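Hydrogenase maturation factor (Thermoanaerobacter tengcongensis, PDB 3VTH) probably catalyses the ATP-dependent transfer of a carbamoyl group from carbamoyl phosphate to the C-terminal cysteine of HypE during [NiFe]-hydrogenase maturation. Local coordinates at residues I551-L556 against S575-I580. Residues are numbered along the deposited sequence; the frame is centred on the assembly and turned at random.
Sequences IYRTAL and SRELDI
Tyr552 reaches out from helix 551-559 and donates a very short hydrogen bond from its OH to Glu577 OE2 (2.5 Å) on helix 575-587. With CG between the backbone N and the carbonyl carbon (chi1 62°), the ring projects across the interhelical gap. Glu577 comes from the opposite direction on a fully extended chain, and its carboxylate meets the edge of the ring near the ring plane, the two planes turned 84° apart. The phenol oxygen also accepts a hydrogen bond from Lys550. An alanine in place of Tyr552 would probably cost Glu577 its direct bond to the first helix and open a gap beside the carboxylate.

Arg553 takes part one step removed: its NH1 stays 4.4 Å from Glu577 OE2, too far for a salt bridge. A water fills the interval, accepting from Arg553 NH1 at 2.7 Å and donating to Glu577 OE2 at 2.5 Å. OE2 thus receives both phenol and water, while Arg553 NH2 bonds to the carbonyl of Pro542; the nearby guanidinium probably favours the charged carboxylate.

One turn beyond Tyr552, Leu556 adds an apolar contact: Leu556 CD1 and CD2 each lie 3.9 Å from Leu578 CD1 as the two side chains cross at about a right angle.

The axes of segments 551-556 and 575-580 pass 11.8 Å apart at 50°, so side-chain ends bridge the helices. Within the second subdomain of the Kae1-like carbamoyltransferase region, away from the annotated sites, helix 567-572 covers Tyr552, Ala555 and Leu556 with Phe569, and Leu556 also with Val570, helix 597-607 packs against Ile551 and Ala555, and Pro542 ties Arg553 to strand 530-542.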
loop_
_atom_site.group_PDB
_atom_site.type_symbol
_atom_site.label_atom_id
_atom_site.label_comp_id
_atom_site.label_asym_id
_atom_site.label_seq_id
_atom_site.Cartn_x
_atom_site.Cartn_y
_atom_site.Cartn_z
ATOM N N ILE A 551 5.211 20.476 18.110
ATOM C CA ILE A 551 6.458 19.741 18.310
ATOM C C ILE A 551 7.509 20.458 19.156
ATOM O O ILE A 551 8.454 19.826 19.615
ATOM C CB ILE A 551 7.090 19.236 16.980
ATOM C CG1 ILE A 551 7.658 20.390 16.155
ATOM C CG2 ILE A 551 6.078 18.391 16.178
ATOM C CD1 ILE A 551 8.445 19.914 14.929
ATOM N N TYR A 552 7.361 21.765 19.364
ATOM C CA TYR A 552 8.251 22.435 20.312
ATOM C C TYR A 552 8.058 21.859 21.726
ATOM O O TYR A 552 8.989 21.861 22.521
ATOM C CB TYR A 552 8.093 23.964 20.285
ATOM C CG TYR A 552 6.712 24.454 20.670
ATOM C CD1 TYR A 552 5.701 24.580 19.711
ATOM C CD2 TYR A 552 6.418 24.806 21.994
ATOM C CE1 TYR A 552 4.428 25.036 20.066
ATOM C CE2 TYR A 552 5.155 25.264 22.356
ATOM C CZ TYR A 552 4.166 25.375 21.391
ATOM O OH TYR A 552 2.914 25.823 21.749
ATOM N N ARG A 553 6.859 21.336 22.012
ATOM C CA ARG A 553 6.580 20.640 23.273
ATOM C C ARG A 553 7.340 19.323 23.370
ATOM O O ARG A 553 7.785 18.920 24.448
ATOM C CB ARG A 553 5.084 20.366 23.422
ATOM C CG ARG A 553 4.202 21.619 23.518
ATOM C CD ARG A 553 2.721 21.235 23.538
ATOM N NE ARG A 553 2.357 20.421 24.702
ATOM C CZ ARG A 553 1.656 20.857 25.749
ATOM N NH1 ARG A 553 1.211 22.109 25.803
ATOM N NH2 ARG A 553 1.390 20.031 26.751
ATOM N N THR A 554 7.480 18.647 22.235
ATOM C CA THR A 554 8.272 17.432 22.178
ATOM C C THR A 554 9.727 17.771 22.457
ATOM O O THR A 554 10.380 17.088 23.245
ATOM C CB THR A 554 8.146 16.719 20.811
ATOM O OG1 THR A 554 6.830 16.181 20.697
ATOM C CG2 THR A 554 9.149 15.571 20.710
ATOM N N ALA A 555 10.227 18.834 21.828
ATOM C CA ALA A 555 11.603 19.268 22.072
ATOM C C ALA A 555 11.836 19.612 23.547
ATOM O O ALA A 555 12.864 19.248 24.114
ATOM C CB ALA A 555 11.971 20.449 21.180
ATOM N N LEU A 556 10.897 20.326 24.163
ATOM C CA LEU A 556 11.020 20.670 25.591
ATOM C C LEU A 556 11.091 19.421 26.482
ATOM O O LEU A 556 11.874 19.352 27.438
ATOM C CB LEU A 556 9.864 21.569 26.031
ATOM C CG LEU A 556 9.915 22.994 25.479
ATOM C CD1 LEU A 556 8.631 23.718 25.780
ATOM C CD2 LEU A 556 11.128 23.754 26.063
ATOM N N SER A 575 6.340 32.678 27.470
ATOM C CA SER A 575 6.805 32.534 28.848
ATOM C C SER A 575 5.830 31.794 29.776
ATOM O O SER A 575 6.239 30.958 30.584
ATOM C CB SER A 575 7.128 33.923 29.400
ATOM O OG SER A 575 7.551 33.866 30.745
ATOM N N ARG A 576 4.544 32.109 29.653
ATOM C CA ARG A 576 3.520 31.500 30.491
ATOM C C ARG A 576 3.305 30.042 30.095
ATOM O O ARG A 576 3.277 29.164 30.956
ATOM C CB ARG A 576 2.224 32.317 30.445
ATOM C CG ARG A 576 2.322 33.587 31.293
ATOM C CD ARG A 576 1.436 34.736 30.810
ATOM N NE ARG A 576 2.015 36.018 31.209
ATOM C CZ ARG A 576 1.388 37.194 31.189
ATOM N NH1 ARG A 576 0.126 37.291 30.787
ATOM N NH2 ARG A 576 2.029 38.287 31.580
ATOM N N GLU A 577 3.195 29.788 28.793
ATOM C CA GLU A 577 3.090 28.428 28.280
ATOM C C GLU A 577 4.299 27.563 28.665
ATOM O O GLU A 577 4.137 26.390 29.021
ATOM C CB GLU A 577 2.889 28.434 26.763
ATOM C CG GLU A 577 2.759 27.041 26.135
ATOM C CD GLU A 577 2.447 27.081 24.644
ATOM O OE1 GLU A 577 2.556 28.168 24.024
ATOM O OE2 GLU A 577 2.085 26.021 24.090
ATOM N N LEU A 578 5.498 28.143 28.608
ATOM C CA LEU A 578 6.717 27.431 29.000
ATOM C C LEU A 578 6.660 26.966 30.462
ATOM O O LEU A 578 6.915 25.799 30.757
ATOM C CB LEU A 578 7.969 28.289 28.775
ATOM C CG LEU A 578 9.285 27.666 29.272
ATOM C CD1 LEU A 578 9.654 26.436 28.423
ATOM C CD2 LEU A 578 10.419 28.684 29.271
ATOM N N ASP A 579 6.334 27.891 31.359
ATOM C CA ASP A 579 6.195 27.599 32.788
ATOM C C ASP A 579 5.261 26.404 33.017
ATOM O O ASP A 579 5.577 25.482 33.774
ATOM C CB ASP A 579 5.646 28.832 33.510
ATOM C CG ASP A 579 5.663 28.687 35.028
ATOM O OD1 ASP A 579 6.769 28.548 35.605
ATOM O OD2 ASP A 579 4.568 28.742 35.644
ATOM N N ILE A 580 4.118 26.429 32.342
ATOM C CA ILE A 580 3.101 25.405 32.506
ATOM C C ILE A 580 3.590 24.050 32.017
ATOM O O ILE A 580 3.433 23.029 32.711
ATOM C CB ILE A 580 1.786 25.841 31.825
ATOM C CG1 ILE A 580 1.193 27.026 32.605
ATOM C CG2 ILE A 580 0.812 24.670 31.701
ATOM C CD1 ILE A 580 0.020 27.726 31.933
HETATM O O HOH W 1 0.820 23.829 23.817
#